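Local coordinates for protein type-iv like pilin ttha1222 (Thermus thermophilus, PDB 5G2F) that is the soluble part, without the N-terminal segment, of a type IV-like competence pilin that resembles secretion pseudopilins and probably takes part in DNA uptake, at residues P44-A49 with A64-A69. Numbering follows the deposited sequence.
Sequences PKTVTA and ASLDGA
Thr46 grips Asp67 twice where the hairpin strands 47-54 and 60-66 begin and end: its OG1 donates to Asp67 O at 2.7 Å, tilted 29° from the carbonyl plane, while its own O accepts from Asp67 N on a lone pair in the carbonyl plane. A chi1 of -173° turns the hydroxyl away from its own amide and onto Asp67 O, just past strand 60-66. An alanine in place of Thr46 is likely to leave Asp67 O without this mate. Farther along, Thr48 N bonds to Ser65 O and Ser65 N to Ala49 O, each at 2.9 Å, the latter donor standing above the carbonyl plane. A bulge lets a hairpin absorb an extra residue yet keep its backbone bonds: Val47 pairs with Leu66 but Ala49 with Ser65, and Thr48 is taken up opposite Ser65, a classic beta bulge in the pilin's antiparallel sheet. Val47 CG2 meets Leu66 CD2 at 3.8 Å on one face; on the other, the Ala49 methyl lies against Ser65 OG. Asp67 chi1 of 68° brings the carboxylate beside strand 47-54, where Thr48 CG2 lies 3.7 Å from OD1, the side chains nearly perpendicular. Leading into that strand, a type I turn from Pro44, closed by the Val47 N to Pro44 O hydrogen bond, places Thr46 third; it also touches Asn3 of helix 3-19.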
ATOM      1  N   PRO A  44      -9.766 -11.224  -6.520  1.00 46.14           N
ATOM      2  CA  PRO A  44      -9.824 -12.420  -7.388  1.00 50.20           C
ATOM      3  C   PRO A  44      -8.457 -12.724  -8.024  1.00 51.00           C
ATOM      4  O   PRO A  44      -7.693 -11.812  -8.306  1.00 49.82           O
ATOM      5  CB  PRO A  44     -10.861 -12.045  -8.468  1.00 51.51           C
ATOM      6  CG  PRO A  44     -11.600 -10.868  -7.920  1.00 50.50           C
ATOM      7  CD  PRO A  44     -10.680 -10.163  -6.972  1.00 47.97           C
ATOM      8  N   LYS A  45      -8.141 -13.991  -8.256  1.00 53.66           N
ATOM      9  CA  LYS A  45      -6.785 -14.340  -8.684  1.00 54.49           C
ATOM     10  C   LYS A  45      -6.520 -13.859 -10.107  1.00 53.11           C
ATOM     11  O   LYS A  45      -5.375 -13.662 -10.484  1.00 51.16           O
ATOM     12  CB  LYS A  45      -6.495 -15.841  -8.497  1.00 61.05           C
ATOM     13  CG  LYS A  45      -7.384 -16.761  -9.293  1.00 65.48           C
ATOM     14  CD  LYS A  45      -7.022 -18.236  -9.056  1.00 69.83           C
ATOM     15  CE  LYS A  45      -8.163 -19.145  -9.483  1.00 74.19           C
ATOM     16  NZ  LYS A  45      -8.627 -18.799 -10.858  1.00 75.72           N
ATOM     17  N   THR A  46      -7.571 -13.587 -10.877  1.00 52.67           N
ATOM     18  CA  THR A  46      -7.397 -12.963 -12.194  1.00 53.52           C
ATOM     19  C   THR A  46      -6.642 -11.621 -12.125  1.00 51.70           C
ATOM     20  O   THR A  46      -5.945 -11.247 -13.075  1.00 52.04           O
ATOM     21  CB  THR A  46      -8.741 -12.797 -12.972  1.00 54.61           C
ATOM     22  OG1 THR A  46      -8.477 -12.337 -14.306  1.00 56.65           O
ATOM     23  CG2 THR A  46      -9.682 -11.799 -12.307  1.00 52.41           C
ATOM     24  N   VAL A  47      -6.781 -10.896 -11.020  1.00 49.30           N
ATOM     25  CA  VAL A  47      -6.087  -9.619 -10.878  1.00 45.95           C
ATOM     26  C   VAL A  47      -4.633  -9.856 -10.483  1.00 47.59           C
ATOM     27  O   VAL A  47      -4.339 -10.230  -9.350  1.00 48.38           O
ATOM     28  CB  VAL A  47      -6.752  -8.703  -9.854  1.00 44.86           C
ATOM     29  CG1 VAL A  47      -6.022  -7.373  -9.795  1.00 41.74           C
ATOM     30  CG2 VAL A  47      -8.224  -8.486 -10.215  1.00 43.69           C
ATOM     31  N   THR A  48      -3.719  -9.647 -11.431  1.00 46.17           N
ATOM     32  CA  THR A  48      -2.314  -9.915 -11.194  1.00 47.37           C
ATOM     33  C   THR A  48      -1.496  -8.679 -10.929  1.00 46.19           C
ATOM     34  O   THR A  48      -0.397  -8.774 -10.394  1.00 45.90           O
ATOM     35  CB  THR A  48      -1.686 -10.676 -12.388  1.00 51.32           C
ATOM     36  OG1 THR A  48      -1.811  -9.907 -13.588  1.00 51.39           O
ATOM     37  CG2 THR A  48      -2.376 -11.999 -12.586  1.00 52.81           C
ATOM     38  N   ALA A  49      -2.025  -7.503 -11.286  1.00 41.60           N
ATOM     39  CA  ALA A  49      -1.352  -6.249 -11.001  1.00 40.28           C
ATOM     40  C   ALA A  49      -2.460  -5.203 -10.759  1.00 38.50           C
ATOM     41  O   ALA A  49      -3.551  -5.326 -11.322  1.00 38.63           O
ATOM     42  CB  ALA A  49      -0.459  -5.814 -12.147  1.00 42.07           C
ATOM     43  N   ALA A  64      -5.697  -2.133 -13.433  1.00 35.02           N
ATOM     44  CA  ALA A  64      -5.549  -3.520 -13.039  1.00 38.02           C
ATOM     45  C   ALA A  64      -5.299  -4.389 -14.266  1.00 38.68           C
ATOM     46  O   ALA A  64      -5.944  -4.200 -15.293  1.00 40.34           O
ATOM     47  CB  ALA A  64      -6.781  -3.975 -12.294  1.00 37.68           C
ATOM     48  N   SER A  65      -4.348  -5.315 -14.148  1.00 41.01           N
ATOM     49  CA  SER A  65      -4.077  -6.284 -15.182  1.00 42.44           C
ATOM     50  C   SER A  65      -4.738  -7.553 -14.811  1.00 44.43           C
ATOM     51  O   SER A  65      -4.658  -7.965 -13.636  1.00 42.44           O
ATOM     52  CB  SER A  65      -2.589  -6.543 -15.335  1.00 45.04           C
ATOM     53  OG  SER A  65      -1.920  -5.336 -15.575  1.00 43.95           O
ATOM     54  N   LEU A  66      -5.382  -8.174 -15.804  1.00 45.73           N
ATOM     55  CA  LEU A  66      -6.110  -9.398 -15.598  1.00 49.99           C
ATOM     56  C   LEU A  66      -5.495 -10.509 -16.434  1.00 55.43           C
ATOM     57  O   LEU A  66      -5.089 -10.311 -17.587  1.00 57.58           O
ATOM     58  CB  LEU A  66      -7.571  -9.242 -16.018  1.00 49.41           C
ATOM     59  CG  LEU A  66      -8.320  -8.020 -15.499  1.00 48.68           C
ATOM     60  CD1 LEU A  66      -9.761  -8.030 -15.984  1.00 49.43           C
ATOM     61  CD2 LEU A  66      -8.255  -7.982 -13.976  1.00 46.68           C
ATOM     62  N   ASP A  67      -5.417 -11.696 -15.880  1.00 61.46           N
ATOM     63  CA  ASP A  67      -5.128 -12.808 -16.796  1.00 65.34           C
ATOM     64  C   ASP A  67      -6.302 -13.770 -16.956  1.00 65.72           C
ATOM     65  O   ASP A  67      -7.116 -13.952 -16.055  1.00 62.29           O
ATOM     66  CB  ASP A  67      -3.824 -13.548 -16.481  1.00 72.12           C
ATOM     67  CG  ASP A  67      -3.885 -14.304 -15.215  1.00 76.70           C
ATOM     68  OD1 ASP A  67      -4.819 -14.063 -14.427  1.00 77.28           O
ATOM     69  OD2 ASP A  67      -2.999 -15.167 -15.027  1.00 84.76           O
ATOM     70  N   GLY A  68      -6.365 -14.382 -18.131  1.00 67.37           N
ATOM     71  CA  GLY A  68      -7.418 -15.329 -18.448  1.00 71.78           C
ATOM     72  C   GLY A  68      -8.778 -14.656 -18.540  1.00 70.11           C
ATOM     73  O   GLY A  68      -9.824 -15.284 -18.332  1.00 73.25           O
ATOM     74  N   ALA A  69      -8.763 -13.383 -18.906  1.00 68.35           N
ATOM     75  CA  ALA A  69      -9.980 -12.593 -18.971  1.00 69.24           C
ATOM     76  C   ALA A  69     -10.239 -12.098 -20.392  1.00 70.64           C
ATOM     77  O   ALA A  69      -9.326 -12.032 -21.217  1.00 71.88           O
ATOM     78  CB  ALA A  69      -9.881 -11.405 -18.020  1.00 64.70           C
TER